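Beta-lactamase-like protein (Novosphingobium pentaromativorans US6-1, PDB 6AUF) probably hydrolyses beta-lactam antibiotics as a subclass B3 metallo-beta-lactamase, using two zinc ions bound in its active site. Local coordinates at residues T29-L34 with H42-A47; R101-S106 with G114-L119. One frame throughout, in Å; residues are numbered along the deposited sequence.

Contact 1 closes before contact 2 begins along the chain. Their centres lie about 21 Å apart and their nearest atoms about 11 Å, without touching. What they share is the seven-stranded mixed sheet: segment 42-47 runs into strand 47-50, at one edge, whereas segment 101-106 carries strand 100-104, further in between 72-75 and 126-130. Helix 83-91 reaches toward both, with Asn-89 making a weak hydrogen bond to Ala-44 O in contact 1 and Leu-87 touching Leu-119 in contact 2. Contact 1 holds the N-terminal segment beside the sheet's edge, and contact 2 packs a helix on the sheet, its two segments bracketing the zinc ligands His-107 to His-112.

Contact 1: T29-L34 with H42-A47; sequences TACKGL and HPAPPA
Cys-31 and Ala-44 meet at the buried middle of this contact, where the N-terminal segment leaves helix 27-30 and enters a type II beta turn, Cys-31 to Leu-34. The sulfur atom Cys-31 SG sits 3.5 Å from Ala-44 CB, and the same sulfur forms the disulfide to Cys-59. Cys-59 also hydrogen-bonds through its backbone to His-42 and touches Ala-44, so the disulfide ties the N-terminal segment to the loop leading to strand 47-50. Next along, Ala-30 CB rests on the Pro-45 ring, 3.8 Å from Pro-45 CD and almost equally near CG. The far side of the turn is looser: Lys-32 and Gly-33 form its exposed corner, and the turn closes through Leu-34 N to Cys-31 O, 3.0 Å. Its last residue comes back to the contact, with Leu-34 CD1 set over the centre of the His-42 imidazole. With CG anti to the backbone N (chi1 -171°), the His-42 ring is sent toward Leu-34, and a weak, bent bond (129°) from His-42 ND1 to Pro-43 O helps hold its turn. This CH-pi contact puts Leu-34 CD1 3.6 Å from the ring centroid, 12° off the normal, while Pro-43 CD lies over the opposite face, offset toward the rim.

Contact 2: R101-S106 with G114-L119; sequences RWILTS and GSIAEL
Ile-116 CD1 carries this buried, mainly apolar contact, reaching from the first turn of helix 116-121 to Ile-103 in strand 100-104 and Thr-105 just beyond it. Ile-116 CD1 lies 3.5 Å from Ile-103 CG2 and 3.7 Å from Thr-105 CG2. The two isoleucine side chains run antiparallel alongside each other. At Thr-105 the methyl rather than the hydroxyl does the touching: chi1 of 54° places OG1 between the backbone N and the carbonyl carbon, which leaves CG2 anti to the carbonyl carbon and facing Ile-116. One turn along the helix the packing is lighter: Ile-103 CD1 lies 3.9 Å from Leu-119 O and 4.4 Å from Leu-119 CB.

Further out, the helix start is held through Ser-115, which at the N-cap position turns its OG to Pro-79 O instead of capping the helix, and whose N bonds to Ser-77 OG; Leu-119 N closes the first turn onto Ser-115 O at 2.8 Å. On the strand side, the backbone of Ile-103 pairs with Gln-126, Thr-105 O accepts a bond from Trp-192 NE1, and Ser-106 N is held by Asp-76 OD1. Strand 100-104, helix 116-121 and the neighbouring parallel strand 126-130 form a beta-alpha-beta unit, and the connection carries the His-X-His-X-Asp-His zinc motif of the metallo-beta-lactamase fold, with ligands His-107, His-109, Asp-111 and His-112.

Contact 1: T29-L34 with H42-A47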
loop_
_atom_site.group_PDB
_atom_site.type_symbol
_atom_site.label_atom_id
_atom_site.label_comp_id
_atom_site.label_asym_id
_atom_site.label_seq_id
_atom_site.Cartn_x
_atom_site.Cartn_y
_atom_site.Cartn_z
ATOM N N THR A 29 1.965 -21.153 -1.351
ATOM C CA THR A 29 2.209 -22.069 -2.455
ATOM C C THR A 29 1.453 -21.642 -3.711
ATOM O O THR A 29 1.980 -21.772 -4.820
ATOM C CB THR A 29 1.867 -23.514 -2.053
ATOM O OG1 THR A 29 0.470 -23.783 -2.245
ATOM C CG2 THR A 29 2.252 -23.777 -0.597
ATOM N N ALA A 30 0.248 -21.094 -3.571
ATOM C CA ALA A 30 -0.472 -20.671 -4.765
ATOM C C ALA A 30 0.294 -19.619 -5.573
ATOM O O ALA A 30 0.067 -19.491 -6.783
ATOM C CB ALA A 30 -1.856 -20.155 -4.377
ATOM N N CYS A 31 1.212 -18.877 -4.949
ATOM C CA CYS A 31 1.947 -17.812 -5.633
ATOM C C CYS A 31 3.457 -18.050 -5.658
ATOM O O CYS A 31 4.219 -17.095 -5.846
ATOM C CB CYS A 31 1.666 -16.448 -4.989
ATOM S SG CYS A 31 -0.019 -15.820 -5.147
ATOM N N LYS A 32 3.910 -19.292 -5.466
ATOM C CA LYS A 32 5.344 -19.557 -5.422
ATOM C C LYS A 32 6.012 -19.027 -6.681
ATOM O O LYS A 32 5.523 -19.248 -7.794
ATOM C CB LYS A 32 5.610 -21.055 -5.273
ATOM C CG LYS A 32 7.066 -21.409 -4.956
ATOM C CD LYS A 32 7.274 -22.926 -4.873
ATOM C CE LYS A 32 8.643 -23.300 -4.306
ATOM N NZ LYS A 32 9.765 -23.003 -5.239
ATOM N N GLY A 33 7.122 -18.307 -6.500
ATOM C CA GLY A 33 7.915 -17.798 -7.600
ATOM C C GLY A 33 7.356 -16.590 -8.325
ATOM O O GLY A 33 7.984 -16.123 -9.287
ATOM N N LEU A 34 6.210 -16.058 -7.897
ATOM C CA LEU A 34 5.541 -14.963 -8.584
ATOM C C LEU A 34 5.660 -13.644 -7.814
ATOM O O LEU A 34 4.746 -12.812 -7.835
ATOM C CB LEU A 34 4.078 -15.332 -8.842
ATOM C CG LEU A 34 3.838 -16.523 -9.778
ATOM C CD1 LEU A 34 2.371 -16.958 -9.821
ATOM C CD2 LEU A 34 4.336 -16.196 -11.172
ATOM N N HIS A 42 -1.316 -11.349 -11.857
ATOM C CA HIS A 42 -1.539 -12.782 -11.805
ATOM C C HIS A 42 -2.469 -13.120 -10.653
ATOM O O HIS A 42 -2.208 -12.709 -9.512
ATOM C CB HIS A 42 -0.218 -13.513 -11.637
ATOM C CG HIS A 42 -0.337 -14.989 -11.783
ATOM N ND1 HIS A 42 -0.901 -15.782 -10.809
ATOM C CD2 HIS A 42 0.009 -15.817 -12.794
ATOM C CE1 HIS A 42 -0.886 -17.038 -11.208
ATOM N NE2 HIS A 42 -0.336 -17.084 -12.406
ATOM N N PRO A 43 -3.551 -13.850 -10.900
ATOM C CA PRO A 43 -4.576 -14.011 -9.863
ATOM C C PRO A 43 -4.095 -14.889 -8.722
ATOM O O PRO A 43 -3.422 -15.898 -8.925
ATOM C CB PRO A 43 -5.742 -14.658 -10.614
ATOM C CG PRO A 43 -5.400 -14.505 -12.080
ATOM C CD PRO A 43 -3.918 -14.552 -12.137
ATOM N N ALA A 44 -4.443 -14.484 -7.513
ATOM C CA ALA A 44 -4.163 -15.167 -6.269
ATOM C C ALA A 44 -5.473 -15.432 -5.539
ATOM O O ALA A 44 -6.423 -14.652 -5.658
ATOM C CB ALA A 44 -3.236 -14.336 -5.367
ATOM N N PRO A 45 -5.566 -16.519 -4.788
ATOM C CA PRO A 45 -6.775 -16.763 -4.025
ATOM C C PRO A 45 -6.881 -15.733 -2.920
ATOM O O PRO A 45 -5.859 -15.367 -2.319
ATOM C CB PRO A 45 -6.551 -18.168 -3.456
ATOM C CG PRO A 45 -5.074 -18.223 -3.249
ATOM C CD PRO A 45 -4.468 -17.417 -4.383
ATOM N N PRO A 46 -8.079 -15.228 -2.634
ATOM C CA PRO A 46 -8.223 -14.304 -1.505
ATOM C C PRO A 46 -7.806 -15.002 -0.220
ATOM O O PRO A 46 -7.747 -16.230 -0.138
ATOM C CB PRO A 46 -9.720 -13.959 -1.498
ATOM C CG PRO A 46 -10.278 -14.495 -2.797
ATOM C CD PRO A 46 -9.376 -15.621 -3.208
ATOM N N ALA A 47 -7.490 -14.206 0.792
ATOM C CA ALA A 47 -7.126 -14.796 2.068
ATOM C C ALA A 47 -7.587 -13.892 3.197
ATOM O O ALA A 47 -7.932 -12.727 2.998
ATOM C CB ALA A 47 -5.623 -15.060 2.171
#

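Contact 2: R101-S106 with G114-L119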
loop_
_atom_site.group_PDB
_atom_site.type_symbol
_atom_site.label_atom_id
_atom_site.label_comp_id
_atom_site.label_asym_id
_atom_site.label_seq_id
_atom_site.Cartn_x
_atom_site.Cartn_y
_atom_site.Cartn_z
ATOM N N ARG A 101 -17.380 1.375 0.566
ATOM C CA ARG A 101 -17.736 2.782 0.492
ATOM C C ARG A 101 -16.554 3.693 0.199
ATOM O O ARG A 101 -16.752 4.766 -0.378
ATOM C CB ARG A 101 -18.417 3.214 1.795
ATOM C CG ARG A 101 -19.796 2.583 1.968
ATOM C CD ARG A 101 -20.479 2.510 0.608
ATOM N NE ARG A 101 -21.878 2.089 0.666
ATOM C CZ ARG A 101 -22.606 1.792 -0.408
ATOM N NH1 ARG A 101 -22.062 1.867 -1.618
ATOM N NH2 ARG A 101 -23.873 1.416 -0.273
ATOM N N TRP A 102 -15.340 3.288 0.549
ATOM C CA TRP A 102 -14.147 4.095 0.320
ATOM C C TRP A 102 -13.076 3.261 -0.362
ATOM O O TRP A 102 -12.913 2.075 -0.060
ATOM C CB TRP A 102 -13.592 4.650 1.631
ATOM C CG TRP A 102 -14.486 5.680 2.225
ATOM C CD1 TRP A 102 -15.459 5.483 3.154
ATOM C CD2 TRP A 102 -14.509 7.076 1.903
ATOM N NE1 TRP A 102 -16.086 6.668 3.438
ATOM C CE2 TRP A 102 -15.525 7.663 2.682
ATOM C CE3 TRP A 102 -13.766 7.887 1.032
ATOM C CZ2 TRP A 102 -15.818 9.028 2.626
ATOM C CZ3 TRP A 102 -14.057 9.237 0.973
ATOM C CH2 TRP A 102 -15.075 9.796 1.766
ATOM N N ILE A 103 -12.356 3.885 -1.288
ATOM C CA ILE A 103 -11.151 3.308 -1.866
ATOM C C ILE A 103 -9.991 4.216 -1.486
ATOM O O ILE A 103 -10.044 5.431 -1.716
ATOM C CB ILE A 103 -11.261 3.138 -3.394
ATOM C CG1 ILE A 103 -12.241 2.028 -3.752
ATOM C CG2 ILE A 103 -9.920 2.798 -4.004
ATOM C CD1 ILE A 103 -12.731 2.134 -5.168
ATOM N N LEU A 104 -8.972 3.631 -0.867
ATOM C CA LEU A 104 -7.771 4.328 -0.439
ATOM C C LEU A 104 -6.589 3.796 -1.237
ATOM O O LEU A 104 -6.711 2.825 -1.993
ATOM C CB LEU A 104 -7.528 4.142 1.062
ATOM C CG LEU A 104 -8.746 4.366 1.955
ATOM C CD1 LEU A 104 -8.417 3.978 3.382
ATOM C CD2 LEU A 104 -9.238 5.814 1.879
ATOM N N THR A 105 -5.437 4.444 -1.064
ATOM C CA THR A 105 -4.228 4.071 -1.786
ATOM C C THR A 105 -3.028 4.110 -0.858
ATOM O O THR A 105 -2.982 4.886 0.098
ATOM C CB THR A 105 -3.944 4.987 -2.987
ATOM O OG1 THR A 105 -3.909 6.359 -2.566
ATOM C CG2 THR A 105 -4.996 4.789 -4.061
ATOM N N SER A 106 -2.062 3.242 -1.148
ATOM C CA SER A 106 -0.755 3.339 -0.508
ATOM C C SER A 106 0.042 4.476 -1.150
ATOM O O SER A 106 0.347 5.479 -0.499
ATOM C CB SER A 106 -0.020 2.006 -0.615
ATOM O OG SER A 106 0.071 1.646 -1.979
ATOM N N GLY A 114 -3.328 1.589 -10.420
ATOM C CA GLY A 114 -3.572 1.676 -11.850
ATOM C C GLY A 114 -5.027 1.533 -12.262
ATOM O O GLY A 114 -5.433 2.062 -13.303
ATOM N N SER A 115 -5.831 0.813 -11.483
ATOM C CA SER A 115 -7.244 0.680 -11.814
ATOM C C SER A 115 -8.128 1.173 -10.677
ATOM O O SER A 115 -9.226 0.661 -10.466
ATOM C CB SER A 115 -7.597 -0.760 -12.216
ATOM O OG SER A 115 -7.075 -1.733 -11.329
ATOM N N ILE A 116 -7.663 2.185 -9.946
ATOM C CA ILE A 116 -8.535 2.888 -9.008
ATOM C C ILE A 116 -9.804 3.340 -9.718
ATOM O O ILE A 116 -10.918 3.202 -9.197
ATOM C CB ILE A 116 -7.788 4.080 -8.374
ATOM C CG1 ILE A 116 -6.711 3.594 -7.417
ATOM C CG2 ILE A 116 -8.745 4.970 -7.610
ATOM C CD1 ILE A 116 -7.277 2.812 -6.260
ATOM N N ALA A 117 -9.651 3.873 -10.931
ATOM C CA ALA A 117 -10.783 4.441 -11.650
ATOM C C ALA A 117 -11.828 3.374 -11.949
ATOM O O ALA A 117 -12.974 3.464 -11.494
ATOM C CB ALA A 117 -10.293 5.097 -12.939
ATOM N N GLU A 118 -11.437 2.360 -12.724
ATOM C CA GLU A 118 -12.343 1.261 -13.047
ATOM C C GLU A 118 -12.870 0.593 -11.782
ATOM O O GLU A 118 -14.039 0.197 -11.718
ATOM C CB GLU A 118 -11.621 0.253 -13.943
ATOM C CG GLU A 118 -12.357 -1.040 -14.168
ATOM C CD GLU A 118 -11.600 -1.982 -15.080
ATOM O OE1 GLU A 118 -10.442 -1.668 -15.422
ATOM O OE2 GLU A 118 -12.165 -3.031 -15.458
ATOM N N LEU A 119 -12.023 0.470 -10.760
ATOM C CA LEU A 119 -12.468 -0.109 -9.500
ATOM C C LEU A 119 -13.533 0.751 -8.839
ATOM O O LEU A 119 -14.413 0.229 -8.148
ATOM C CB LEU A 119 -11.277 -0.274 -8.565
ATOM C CG LEU A 119 -11.375 -1.457 -7.625
ATOM C CD1 LEU A 119 -11.652 -2.682 -8.462
ATOM C CD2 LEU A 119 -10.076 -1.593 -6.848
#